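Local coordinates for protein 5-cytosine DNA methyltransferase (Entamoeba histolytica, PDB 3QV2) that probably transfers methyl groups from S-adenosyl-L-methionine to C5 of cytosine in tRNA or DNA, as a member of the Dnmt2 type of methyltransferase, at residues S107-Y112 against S137-E142; I120-H125 against N150-K155. All blocks are in the same frame, centred on the assembly; numbering follows the deposited sequence.

Contact 1: residues S107-Y112 against S137-E142; sequences SVLHLY and SLVFKE
Val108 and Leu109 both lean on a single methyl of Val139, where two helices of the Rossmann-like methyltransferase fold lie side by side. Helix 106-115 is the crossover of a beta-alpha-beta unit between the parallel strands 79-82 and 125-130, and helix 138-149 follows the second of these strands. Their short segments run almost parallel, at 11°, with axes 10.5 Å apart, which leaves room for one layer of branched aliphatic side chains between them. Val139 supplies the central piece. Its CB already points at helix 106-115, and with CG1 anti to the backbone N (chi1 170°) that methyl meets Leu109 CD2 at 3.8 Å and Val108 CG1 at 4.0 Å. The two valines approach at a slant, and the leucine does the same against Val139. Leu109 starts off along the flank of its helix, and it is the far end of the chain that swings across.

The same CD2 also touches Glu142, one turn beyond Val139, whose extended chain passes the leucine at about a right angle. Of this glutamate OE1 alone touches Leu109 CD2, at 4.0 Å, while the other carboxylate oxygen, OE2, forms a salt bridge with Arg113 NE of the first helix. An ionic tie thus borders the apolar patch and links the two helices beside it. Further along, Tyr112 reaches Ile143, Ile146 and Leu147 and continues the apolar seam towards the sheet. The start of the second helix is secured separately, for Ser137 occupies the N-cap and Asp99 receives the N-H of Leu138. The capping bond runs from Phe140 N to Ser137 OG, 3.0 Å long and nearly straight at 165°.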
# COMPACT_ATOMS: atom_id res chain seq x y z
N SER A 107 -10.98 -2.71 -14.50
CA SER A 107 -11.80 -2.54 -13.30
C SER A 107 -11.88 -1.08 -12.84
O SER A 107 -12.96 -0.59 -12.51
CB SER A 107 -11.31 -3.43 -12.17
OG SER A 107 -9.91 -3.29 -11.97
N VAL A 108 -10.74 -0.39 -12.83
CA VAL A 108 -10.70 0.99 -12.35
C VAL A 108 -11.33 1.95 -13.35
O VAL A 108 -11.91 2.96 -12.97
CB VAL A 108 -9.26 1.43 -12.02
CG1 VAL A 108 -8.44 1.59 -13.29
CG2 VAL A 108 -9.28 2.73 -11.22
N LEU A 109 -11.21 1.64 -14.64
CA LEU A 109 -11.86 2.44 -15.67
C LEU A 109 -13.37 2.26 -15.59
O LEU A 109 -14.13 3.21 -15.77
CB LEU A 109 -11.36 2.04 -17.06
CG LEU A 109 -9.94 2.46 -17.43
CD1 LEU A 109 -9.51 1.83 -18.75
CD2 LEU A 109 -9.84 3.98 -17.50
N HIS A 110 -13.80 1.03 -15.31
CA HIS A 110 -15.21 0.71 -15.17
C HIS A 110 -15.86 1.55 -14.07
O HIS A 110 -16.93 2.12 -14.27
CB HIS A 110 -15.38 -0.78 -14.85
CG HIS A 110 -16.79 -1.17 -14.54
ND1 HIS A 110 -17.83 -0.96 -15.42
CD2 HIS A 110 -17.33 -1.76 -13.45
CE1 HIS A 110 -18.95 -1.41 -14.88
NE2 HIS A 110 -18.67 -1.89 -13.68
N LEU A 111 -15.20 1.62 -12.92
CA LEU A 111 -15.74 2.34 -11.77
C LEU A 111 -15.99 3.82 -12.07
O LEU A 111 -17.00 4.38 -11.64
CB LEU A 111 -14.81 2.21 -10.56
CG LEU A 111 -14.62 0.79 -10.01
CD1 LEU A 111 -13.69 0.80 -8.81
CD2 LEU A 111 -15.97 0.18 -9.65
N TYR A 112 -15.08 4.45 -12.81
CA TYR A 112 -15.18 5.88 -13.08
C TYR A 112 -15.97 6.19 -14.35
O TYR A 112 -16.66 7.21 -14.42
CB TYR A 112 -13.80 6.53 -13.12
CG TYR A 112 -13.13 6.59 -11.76
CD1 TYR A 112 -13.40 7.63 -10.88
CD2 TYR A 112 -12.24 5.60 -11.35
CE1 TYR A 112 -12.81 7.68 -9.63
CE2 TYR A 112 -11.64 5.65 -10.11
CZ TYR A 112 -11.92 6.70 -9.25
OH TYR A 112 -11.33 6.76 -8.01
N SER A 137 -0.27 8.23 -16.51
CA SER A 137 -0.96 7.25 -17.34
C SER A 137 -2.16 7.84 -18.07
O SER A 137 -2.75 8.82 -17.61
CB SER A 137 -1.41 6.05 -16.50
OG SER A 137 -2.41 6.43 -15.57
N LEU A 138 -2.50 7.25 -19.21
CA LEU A 138 -3.70 7.65 -19.93
C LEU A 138 -4.93 7.26 -19.12
O LEU A 138 -5.98 7.89 -19.23
CB LEU A 138 -3.75 6.97 -21.31
CG LEU A 138 -2.71 7.44 -22.33
CD1 LEU A 138 -2.74 6.56 -23.57
CD2 LEU A 138 -2.94 8.90 -22.69
N VAL A 139 -4.78 6.23 -18.30
CA VAL A 139 -5.86 5.77 -17.44
C VAL A 139 -6.27 6.86 -16.45
O VAL A 139 -7.44 7.20 -16.34
CB VAL A 139 -5.48 4.50 -16.66
CG1 VAL A 139 -6.52 4.20 -15.58
CG2 VAL A 139 -5.32 3.33 -17.61
N PHE A 140 -5.29 7.40 -15.72
CA PHE A 140 -5.59 8.43 -14.74
C PHE A 140 -5.96 9.76 -15.40
O PHE A 140 -6.78 10.51 -14.87
CB PHE A 140 -4.42 8.65 -13.78
CG PHE A 140 -4.66 9.74 -12.77
CD1 PHE A 140 -3.95 10.92 -12.83
CD2 PHE A 140 -5.62 9.58 -11.79
CE1 PHE A 140 -4.18 11.93 -11.91
CE2 PHE A 140 -5.86 10.58 -10.87
CZ PHE A 140 -5.14 11.76 -10.93
N LYS A 141 -5.36 10.04 -16.55
CA LYS A 141 -5.71 11.25 -17.29
C LYS A 141 -7.21 11.30 -17.52
O LYS A 141 -7.85 12.34 -17.38
CB LYS A 141 -4.98 11.29 -18.64
CG LYS A 141 -5.39 12.46 -19.52
CD LYS A 141 -4.74 12.38 -20.89
CE LYS A 141 -5.28 13.45 -21.82
NZ LYS A 141 -4.97 14.83 -21.33
N GLU A 142 -7.78 10.14 -17.86
CA GLU A 142 -9.21 10.03 -18.10
C GLU A 142 -9.99 10.10 -16.79
O GLU A 142 -11.02 10.77 -16.70
CB GLU A 142 -9.53 8.73 -18.85
CG GLU A 142 -10.98 8.58 -19.26
CD GLU A 142 -11.21 7.33 -20.10
OE1 GLU A 142 -10.22 6.68 -20.49
OE2 GLU A 142 -12.39 7.00 -20.36

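Contact 2: residues I120-H125 against N150-K155. With SO4 (sulfate ion), chain D.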
# COMPACT_ATOMS: atom_id res chain seq x y z
N ILE A 120 -26.79 8.40 -7.86
CA ILE A 120 -27.62 9.46 -7.31
C ILE A 120 -26.79 10.26 -6.32
O ILE A 120 -26.82 11.49 -6.31
CB ILE A 120 -28.85 8.90 -6.58
CG1 ILE A 120 -29.79 8.20 -7.57
CG2 ILE A 120 -29.59 10.02 -5.86
CD1 ILE A 120 -30.33 9.12 -8.64
N ASN A 121 -26.03 9.55 -5.49
CA ASN A 121 -25.15 10.17 -4.52
C ASN A 121 -23.69 9.79 -4.75
O ASN A 121 -23.24 8.73 -4.32
CB ASN A 121 -25.56 9.80 -3.10
CG ASN A 121 -26.96 10.27 -2.76
OD1 ASN A 121 -27.83 9.47 -2.41
ND2 ASN A 121 -27.19 11.57 -2.87
N LYS A 122 -22.95 10.65 -5.44
CA LYS A 122 -21.52 10.44 -5.64
C LYS A 122 -20.83 10.43 -4.28
O LYS A 122 -21.21 11.17 -3.38
CB LYS A 122 -20.93 11.54 -6.51
CG LYS A 122 -21.38 11.49 -7.97
CD LYS A 122 -20.73 12.58 -8.80
CE LYS A 122 -21.25 13.96 -8.43
NZ LYS A 122 -22.68 14.14 -8.80
N PRO A 123 -19.80 9.58 -4.13
CA PRO A 123 -19.03 9.55 -2.88
C PRO A 123 -18.44 10.92 -2.58
O PRO A 123 -17.84 11.54 -3.46
CB PRO A 123 -17.91 8.54 -3.18
CG PRO A 123 -17.87 8.43 -4.68
CD PRO A 123 -19.28 8.63 -5.13
N LYS A 124 -18.64 11.40 -1.36
CA LYS A 124 -18.16 12.73 -0.98
C LYS A 124 -16.65 12.78 -0.81
O LYS A 124 -16.05 13.86 -0.80
CB LYS A 124 -18.87 13.21 0.29
CG LYS A 124 -20.38 13.33 0.14
CD LYS A 124 -21.04 13.76 1.44
CE LYS A 124 -22.55 13.85 1.29
NZ LYS A 124 -23.13 12.56 0.83
N HIS A 125 -16.03 11.61 -0.67
CA HIS A 125 -14.58 11.52 -0.55
C HIS A 125 -14.04 10.32 -1.32
O HIS A 125 -14.60 9.22 -1.24
CB HIS A 125 -14.15 11.43 0.92
CG HIS A 125 -14.50 12.64 1.73
ND1 HIS A 125 -15.74 12.81 2.32
CD2 HIS A 125 -13.78 13.74 2.04
CE1 HIS A 125 -15.76 13.96 2.96
NE2 HIS A 125 -14.59 14.55 2.81
N ASN A 150 -17.38 15.72 -12.99
CA ASN A 150 -18.37 15.41 -11.96
C ASN A 150 -18.22 16.24 -10.69
O ASN A 150 -18.63 15.82 -9.61
CB ASN A 150 -18.38 13.91 -11.64
CG ASN A 150 -19.00 13.08 -12.75
OD1 ASN A 150 -20.21 12.85 -12.77
ND2 ASN A 150 -18.17 12.63 -13.69
N GLN A 151 -17.61 17.42 -10.83
CA GLN A 151 -17.57 18.43 -9.78
C GLN A 151 -16.67 18.11 -8.58
O GLN A 151 -16.92 18.57 -7.47
CB GLN A 151 -18.99 18.73 -9.28
CG GLN A 151 -20.03 18.91 -10.39
CD GLN A 151 -19.71 20.08 -11.30
OE1 GLN A 151 -18.70 20.77 -11.13
NE2 GLN A 151 -20.58 20.32 -12.27
N TYR A 152 -15.61 17.33 -8.82
CA TYR A 152 -14.68 16.99 -7.75
C TYR A 152 -13.51 17.96 -7.67
O TYR A 152 -13.06 18.48 -8.69
CB TYR A 152 -14.14 15.57 -7.94
CG TYR A 152 -15.06 14.47 -7.44
CD1 TYR A 152 -15.00 14.04 -6.12
CD2 TYR A 152 -15.98 13.88 -8.29
CE1 TYR A 152 -15.84 13.04 -5.66
CE2 TYR A 152 -16.82 12.88 -7.84
CZ TYR A 152 -16.75 12.46 -6.53
OH TYR A 152 -17.58 11.47 -6.07
N TYR A 153 -13.04 18.20 -6.46
CA TYR A 153 -11.78 18.91 -6.25
C TYR A 153 -10.69 17.87 -6.01
O TYR A 153 -10.87 16.95 -5.21
CB TYR A 153 -11.88 19.86 -5.05
CG TYR A 153 -12.85 21.00 -5.26
CD1 TYR A 153 -12.42 22.22 -5.76
CD2 TYR A 153 -14.20 20.86 -4.96
CE1 TYR A 153 -13.30 23.27 -5.95
CE2 TYR A 153 -15.09 21.89 -5.14
CZ TYR A 153 -14.63 23.10 -5.64
OH TYR A 153 -15.52 24.14 -5.83
N ILE A 154 -9.56 18.02 -6.69
CA ILE A 154 -8.53 17.00 -6.65
C ILE A 154 -7.16 17.53 -6.22
O ILE A 154 -6.63 18.46 -6.82
CB ILE A 154 -8.38 16.31 -8.02
CG1 ILE A 154 -9.73 15.80 -8.52
CG2 ILE A 154 -7.37 15.17 -7.94
CD1 ILE A 154 -9.69 15.20 -9.91
N LYS A 155 -6.61 16.92 -5.18
CA LYS A 155 -5.24 17.18 -4.78
C LYS A 155 -4.45 15.88 -4.76
O LYS A 155 -4.92 14.86 -4.26
CB LYS A 155 -5.18 17.86 -3.41
CG LYS A 155 -5.64 19.30 -3.42
CD LYS A 155 -4.75 20.17 -2.55
CE LYS A 155 -5.15 21.63 -2.63
NZ LYS A 155 -5.09 22.15 -4.02
S SO4 D . -24.35 10.44 3.47
O1 SO4 D . -24.23 9.13 2.82
O2 SO4 D . -23.06 11.12 3.48
O3 SO4 D . -25.32 11.24 2.72
O4 SO4 D . -24.82 10.25 4.84
O HOH W 1 -22.48 13.93 -11.70
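Lys122 lays its aliphatic chain beside Tyr152 and Asn150, and its successive atoms pass from the first to the second. CB lies 3.4 Å from Tyr152 OH, at the root of the contact. Farther along, CD comes to 3.9 Å from Asn150 CB, and it also approaches the tyrosine ring obliquely, near CE2. The chain then turns twice, with chi3 and chi4 both close to -70°: the bend at chi3 sets CE 3.4 Å from Asn150 O, and the one at chi4 turns NZ toward a water, to which it donates at 2.9 Å. That water in turn donates to Asn150 OD1 at 2.7 Å, so the ammonium group and the amide oxygen are joined through solvent. The other end of this amide is committed to its own helix, since ND2 bonds to Ile146 O.

Next to the lysine, Tyr152 makes the direct polar link. Its hydroxyl donates to Pro123 O over a short 2.6 Å, in the carbonyl plane and on a lone pair, with a C=O...donor angle of 138°. The carbonyl stands at the edge of the phenol ring, while Pro123 CG packs against the hydroxyl oxygen at 3.4 Å. Lys124 points the other way; its NZ bonds to O2 of a sulfate ion, probably from the crystallisation liquor, and more weakly to O3, with Lys9 and Asn78 as the ion's other partners.

The contact falls where one helix ends and two strands begin. Gln151, with positive phi, is the C-prime residue of a Schellman motif closing helix 138-149, with Tyr152 N bonded to Leu147 O. The tyrosine then leads into edge strand 153-159 and touches Leu147 and Ala177, while 120-125 enters central strand 125-130 from the loop after helix 106-115.

The two contacts join the same pair of chain regions at opposite ends of helix 138-149. Contact 1 pairs helix 106-115 with the start of that helix; contact 2 pairs the loop that follows helix 106-115 with the turn just past the end of 138-149. Their centres are 15 Å apart, and the nearest atoms, about 5 Å apart, do not touch. Contact 1 is the one nearer the cofactor site: Ser107, in segment 107-112 but not itself in the packing, touches the bound S-adenosyl-L-homocysteine, and the Val108 side chain lies about 9 Å from it and about 8 Å from those of Leu64 and Asp65. Contact 2 sits away from the annotated sites, where strands 125-130 and 153-159 enter the sheet.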